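Local structure of putative alpha-L-fucosidase (Bacteroides thetaiotaomicron VPI-5482, 3GZA) at residues C73-G85 with G122-L136. The protein probably hydrolyses alpha-L-fucosides, as a putative exported alpha-L-fucosidase of glycoside hydrolase family 29. Numbering follows the deposited sequence. Where two conformers were deposited one is given.
Sequences CKFAVLTATHETG and GLQPGIYIGIRWNSL
Tyr128 and Thr79 are paired across two neighbouring parallel strands of the TIM-type barrel, 75-79 and 124-129, linked by a right-handed beta-alpha-beta crossover through helix 110-121. Phe75, Val77, Thr79, Gln124 and Tyr128 share the sheet face that looks into the barrel; Ala76, Leu78, Pro125 and Ile127 lie on the side packed by helices. CG of Tyr128 stands anti to its own N (chi1 172°), which lays the ring alongside Thr79, both side chains pointing the same way. CG2 of Thr79 lies over one face of the Tyr128 ring in a CH-pi contact, 3.9 Å from the centroid, while its OG1 is hydrogen-bonded to Tyr28 N. At the ring edge, in plane, sits Thr81 O, 3.6 Å from Tyr128 CD1. The His82 ring meets Tyr128 rim to rim, planes 25° apart, with His82 CD2 3.4 Å from Tyr128 OH, near a bound ethanediol that may mark a pocket. Val77 crosses Tyr128 at about a right angle, its CG1 3.7 Å from Tyr128 CB. On the helix-packed side Ala80 CB rests 3.7 Å from Ile127 CG2. Past the strand ends, Gly130 N bonds to Thr81 OG1, and further on Ser135 N donates to Glu83 O (3.0 Å). Glu83 runs beside Trp133, its CG 3.9 Å from Trp133 CD1 and its carboxylate plane nearly perpendicular to the indole; Arg44 forms a salt bridge with that carboxylate, and Tyr38, Asn43 and Gln40 hydrogen-bond to it. A water joins the loops, donating to His82 O and accepting from Trp133 N at 3.0 Å.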
loop_
_atom_site.group_PDB
_atom_site.type_symbol
_atom_site.label_atom_id
_atom_site.label_comp_id
_atom_site.label_asym_id
_atom_site.label_seq_id
_atom_site.Cartn_x
_atom_site.Cartn_y
_atom_site.Cartn_z
ATOM N N CYS A 73 -12.825 -12.349 31.234
ATOM C CA CYS A 73 -11.582 -11.890 30.587
ATOM C C CYS A 73 -11.014 -10.664 31.293
ATOM O O CYS A 73 -11.765 -9.740 31.664
ATOM C CB CYS A 73 -11.851 -11.531 29.119
ATOM S SG CYS A 73 -12.434 -12.985 28.218
ATOM N N LYS A 74 -9.697 -10.703 31.528
ATOM C CA LYS A 74 -8.975 -9.633 32.211
ATOM C C LYS A 74 -8.102 -8.824 31.256
ATOM O O LYS A 74 -7.538 -7.785 31.647
ATOM C CB LYS A 74 -8.171 -10.161 33.416
ATOM C CG LYS A 74 -9.035 -10.832 34.459
ATOM C CD LYS A 74 -10.045 -9.874 35.064
ATOM C CE LYS A 74 -10.882 -10.560 36.147
ATOM N NZ LYS A 74 -10.042 -11.053 37.236
ATOM N N PHE A 75 -7.876 -9.382 30.069
ATOM C CA PHE A 75 -7.109 -8.700 29.031
ATOM C C PHE A 75 -7.806 -8.934 27.721
ATOM O O PHE A 75 -8.595 -9.893 27.581
ATOM C CB PHE A 75 -5.644 -9.135 28.975
ATOM C CG PHE A 75 -5.449 -10.562 28.620
ATOM C CD1 PHE A 75 -5.299 -11.504 29.631
ATOM C CD2 PHE A 75 -5.241 -10.965 27.326
ATOM C CE1 PHE A 75 -5.074 -12.820 29.336
ATOM C CE2 PHE A 75 -5.010 -12.274 27.017
ATOM C CZ PHE A 75 -4.883 -13.216 28.046
ATOM N N ALA A 76 -7.559 -8.055 26.752
ATOM C CA ALA A 76 -8.225 -8.162 25.427
ATOM C C ALA A 76 -7.202 -7.662 24.398
ATOM O O ALA A 76 -6.532 -6.669 24.620
ATOM C CB ALA A 76 -9.540 -7.336 25.365
ATOM N N VAL A 77 -7.118 -8.393 23.305
ATOM C CA VAL A 77 -6.145 -8.164 22.234
ATOM C C VAL A 77 -6.867 -7.993 20.915
ATOM O O VAL A 77 -7.807 -8.717 20.617
ATOM C CB VAL A 77 -5.186 -9.385 22.172
ATOM C CG1 VAL A 77 -4.096 -9.237 21.090
ATOM C CG2 VAL A 77 -4.541 -9.668 23.552
ATOM N N LEU A 78 -6.399 -7.053 20.089
ATOM C CA LEU A 78 -6.935 -6.815 18.764
ATOM C C LEU A 78 -5.902 -7.008 17.683
ATOM O O LEU A 78 -4.764 -6.618 17.854
ATOM C CB LEU A 78 -7.415 -5.344 18.668
ATOM C CG LEU A 78 -7.901 -4.868 17.301
ATOM C CD1 LEU A 78 -9.116 -5.678 16.768
ATOM C CD2 LEU A 78 -8.229 -3.329 17.269
ATOM N N THR A 79 -6.294 -7.672 16.596
ATOM C CA THR A 79 -5.446 -7.819 15.432
ATOM C C THR A 79 -5.308 -6.477 14.716
ATOM O O THR A 79 -6.204 -6.059 13.960
ATOM C CB THR A 79 -5.989 -8.859 14.449
ATOM O OG1 THR A 79 -7.291 -8.455 14.031
ATOM C CG2 THR A 79 -6.080 -10.254 15.069
ATOM N N ALA A 80 -4.207 -5.780 14.941
ATOM C CA ALA A 80 -3.915 -4.562 14.222
ATOM C C ALA A 80 -3.686 -4.824 12.748
ATOM O O ALA A 80 -4.067 -4.009 11.906
ATOM C CB ALA A 80 -2.707 -3.862 14.828
ATOM N N THR A 81 -2.990 -5.909 12.464
ATOM C CA THR A 81 -2.884 -6.497 11.108
ATOM C C THR A 81 -3.016 -8.022 11.270
ATOM O O THR A 81 -2.902 -8.565 12.390
ATOM C CB THR A 81 -1.564 -6.302 10.395
ATOM O OG1 THR A 81 -0.493 -6.952 11.146
ATOM C CG2 THR A 81 -1.238 -4.800 10.201
ATOM N N HIS A 82 -3.265 -8.695 10.147
ATOM C CA HIS A 82 -3.408 -10.122 10.130
ATOM C C HIS A 82 -2.728 -10.645 8.873
ATOM O O HIS A 82 -1.503 -10.785 8.876
ATOM C CB HIS A 82 -4.845 -10.578 10.391
ATOM C CG HIS A 82 -4.973 -12.045 10.559
ATOM N ND1 HIS A 82 -5.427 -12.857 9.560
ATOM C CD2 HIS A 82 -4.676 -12.855 11.603
ATOM C CE1 HIS A 82 -5.418 -14.113 9.972
ATOM N NE2 HIS A 82 -4.940 -14.148 11.210
ATOM N N GLU A 83 -3.473 -10.932 7.792
ATOM C CA GLU A 83 -2.910 -11.473 6.580
ATOM C C GLU A 83 -3.053 -10.605 5.340
ATOM O O GLU A 83 -2.290 -10.772 4.410
ATOM C CB GLU A 83 -3.568 -12.822 6.254
ATOM C CG GLU A 83 -3.233 -13.943 7.262
ATOM C CD GLU A 83 -4.177 -15.131 7.174
ATOM O OE1 GLU A 83 -5.304 -14.998 6.614
ATOM O OE2 GLU A 83 -3.835 -16.172 7.742
ATOM N N THR A 84 -4.001 -9.676 5.301
ATOM C CA THR A 84 -4.205 -8.898 4.064
ATOM C C THR A 84 -3.165 -7.806 3.902
ATOM O O THR A 84 -2.981 -7.295 2.813
ATOM C CB THR A 84 -5.582 -8.236 3.990
ATOM O OG1 THR A 84 -5.668 -7.175 4.960
ATOM C CG2 THR A 84 -6.732 -9.268 4.170
ATOM N N GLY A 85 -2.545 -7.447 5.016
ATOM C CA GLY A 85 -1.661 -6.318 5.111
ATOM C C GLY A 85 -2.339 -5.063 5.617
ATOM O O GLY A 85 -1.616 -4.105 5.890
ATOM N N GLY A 122 -11.566 -1.699 32.589
ATOM C CA GLY A 122 -10.628 -2.377 33.441
ATOM C C GLY A 122 -9.990 -3.623 32.889
ATOM O O GLY A 122 -9.609 -4.506 33.664
ATOM N N LEU A 123 -9.944 -3.764 31.565
ATOM C CA LEU A 123 -9.244 -4.872 30.932
ATOM C C LEU A 123 -7.927 -4.294 30.409
ATOM O O LEU A 123 -7.849 -3.120 30.047
ATOM C CB LEU A 123 -10.032 -5.547 29.823
ATOM C CG LEU A 123 -10.986 -6.679 30.243
ATOM C CD1 LEU A 123 -12.097 -6.123 31.128
ATOM C CD2 LEU A 123 -11.507 -7.394 29.012
ATOM N N GLN A 124 -6.874 -5.101 30.480
ATOM C CA GLN A 124 -5.563 -4.684 29.992
ATOM C C GLN A 124 -5.503 -4.939 28.486
ATOM O O GLN A 124 -5.726 -6.054 28.024
ATOM C CB GLN A 124 -4.474 -5.485 30.711
ATOM C CG GLN A 124 -4.456 -5.176 32.222
ATOM C CD GLN A 124 -3.569 -6.124 33.042
ATOM O OE1 GLN A 124 -2.359 -6.013 33.026
ATOM N NE2 GLN A 124 -4.184 -7.035 33.773
ATOM N N PRO A 125 -5.176 -3.906 27.701
ATOM C CA PRO A 125 -5.124 -4.076 26.256
ATOM C C PRO A 125 -3.848 -4.592 25.715
ATOM O O PRO A 125 -2.805 -4.164 26.165
ATOM C CB PRO A 125 -5.309 -2.627 25.726
ATOM C CG PRO A 125 -4.783 -1.795 26.776
ATOM C CD PRO A 125 -4.968 -2.492 28.082
ATOM N N GLY A 126 -3.933 -5.511 24.778
ATOM C CA GLY A 126 -2.785 -5.968 24.028
ATOM C C GLY A 126 -3.030 -5.812 22.534
ATOM O O GLY A 126 -4.132 -5.604 22.100
ATOM N N ILE A 127 -1.965 -5.980 21.751
ATOM C CA ILE A 127 -2.054 -5.804 20.296
ATOM C C ILE A 127 -1.434 -7.002 19.592
ATOM O O ILE A 127 -0.337 -7.453 19.955
ATOM C CB ILE A 127 -1.401 -4.505 19.844
ATOM C CG1 ILE A 127 -2.118 -3.256 20.429
ATOM C CG2 ILE A 127 -1.494 -4.427 18.315
ATOM C CD1 ILE A 127 -1.457 -1.901 20.156
ATOM N N TYR A 128 -2.148 -7.533 18.619
ATOM C CA TYR A 128 -1.671 -8.618 17.771
ATOM C C TYR A 128 -1.257 -8.008 16.437
ATOM O O TYR A 128 -1.976 -7.155 15.859
ATOM C CB TYR A 128 -2.802 -9.627 17.608
ATOM C CG TYR A 128 -2.711 -10.790 16.649
ATOM C CD1 TYR A 128 -2.596 -10.616 15.273
ATOM C CD2 TYR A 128 -2.779 -12.090 17.132
ATOM C CE1 TYR A 128 -2.547 -11.692 14.421
ATOM C CE2 TYR A 128 -2.753 -13.162 16.280
ATOM C CZ TYR A 128 -2.622 -12.954 14.914
ATOM O OH TYR A 128 -2.630 -14.048 14.064
ATOM N N ILE A 129 -0.136 -8.468 15.931
ATOM C CA ILE A 129 0.416 -7.932 14.684
ATOM C C ILE A 129 0.794 -9.123 13.817
ATOM O O ILE A 129 1.620 -9.944 14.209
ATOM C CB ILE A 129 1.687 -7.080 14.980
ATOM C CG1 ILE A 129 1.379 -6.001 16.017
ATOM C CG2 ILE A 129 2.192 -6.433 13.649
ATOM C CD1 ILE A 129 2.626 -5.218 16.489
ATOM N N GLY A 130 0.230 -9.184 12.616
ATOM C CA GLY A 130 0.555 -10.235 11.659
ATOM C C GLY A 130 1.559 -9.696 10.654
ATOM O O GLY A 130 1.267 -8.760 9.884
ATOM N N ILE A 131 2.783 -10.199 10.693
ATOM C CA ILE A 131 3.854 -9.842 9.754
ATOM C C ILE A 131 4.286 -11.024 8.881
ATOM O O ILE A 131 5.093 -10.874 7.971
ATOM C CB ILE A 131 5.126 -9.302 10.491
ATOM C CG1 ILE A 131 5.820 -10.360 11.355
ATOM C CG2 ILE A 131 4.782 -8.102 11.341
ATOM C CD1 ILE A 131 7.115 -9.875 11.859
ATOM N N ARG A 132 3.737 -12.217 9.153
ATOM C CA ARG A 132 4.137 -13.424 8.462
ATOM C C ARG A 132 3.550 -13.542 7.052
ATOM O O ARG A 132 4.203 -14.092 6.144
ATOM C CB ARG A 132 3.699 -14.627 9.325
ATOM C CG ARG A 132 4.101 -15.962 8.794
ATOM C CD ARG A 132 3.849 -17.087 9.781
ATOM N NE ARG A 132 4.453 -18.337 9.295
ATOM C CZ ARG A 132 4.049 -19.561 9.649
ATOM N NH1 ARG A 132 3.060 -19.719 10.508
ATOM N NH2 ARG A 132 4.646 -20.636 9.176
ATOM N N TRP A 133 2.327 -13.079 6.907
ATOM C CA TRP A 133 1.612 -13.081 5.638
ATOM C C TRP A 133 1.134 -11.655 5.351
ATOM O O TRP A 133 0.575 -10.970 6.215
ATOM C CB TRP A 133 0.377 -14.001 5.699
ATOM C CG TRP A 133 0.613 -15.266 6.454
ATOM C CD1 TRP A 133 0.314 -15.482 7.770
ATOM C CD2 TRP A 133 1.244 -16.470 5.976
ATOM N NE1 TRP A 133 0.740 -16.739 8.144
ATOM C CE2 TRP A 133 1.299 -17.371 7.065
ATOM C CE3 TRP A 133 1.733 -16.894 4.737
ATOM C CZ2 TRP A 133 1.831 -18.646 6.939
ATOM C CZ3 TRP A 133 2.272 -18.165 4.614
ATOM C CH2 TRP A 133 2.333 -19.024 5.738
ATOM N N ASN A 134 1.377 -11.169 4.129
ATOM C CA ASN A 134 0.868 -9.868 3.692
ATOM C C ASN A 134 0.570 -10.012 2.225
ATOM O O ASN A 134 1.483 -10.079 1.384
ATOM C CB ASN A 134 1.898 -8.782 3.959
ATOM C CG ASN A 134 1.395 -7.407 3.609
ATOM O OD1 ASN A 134 0.647 -7.234 2.600
ATOM N ND2 ASN A 134 1.767 -6.388 4.453
ATOM N N SER A 135 -0.710 -10.213 1.926
ATOM C CA SER A 135 -1.099 -10.478 0.554
ATOM C C SER A 135 -0.825 -9.294 -0.363
ATOM O O SER A 135 -0.381 -9.470 -1.482
ATOM C CB SER A 135 -2.552 -10.891 0.457
ATOM O OG SER A 135 -3.416 -9.872 0.889
ATOM N N LEU A 136 -1.049 -8.095 0.135
ATOM C CA LEU A 136 -0.835 -6.912 -0.724
ATOM C C LEU A 136 0.614 -6.803 -1.144
ATOM O O LEU A 136 0.900 -6.527 -2.318
ATOM C CB LEU A 136 -1.215 -5.612 0.020
ATOM C CG LEU A 136 -1.060 -4.370 -0.846
ATOM C CD1 LEU A 136 -2.100 -4.305 -2.009
ATOM C CD2 LEU A 136 -1.087 -3.158 0.127
HETATM O O HOH W 1 -7.289 -6.299 34.044
HETATM O O HOH W 2 0.674 -12.546 9.374
HETATM O O HOH W 3 0.493 -3.605 4.239
#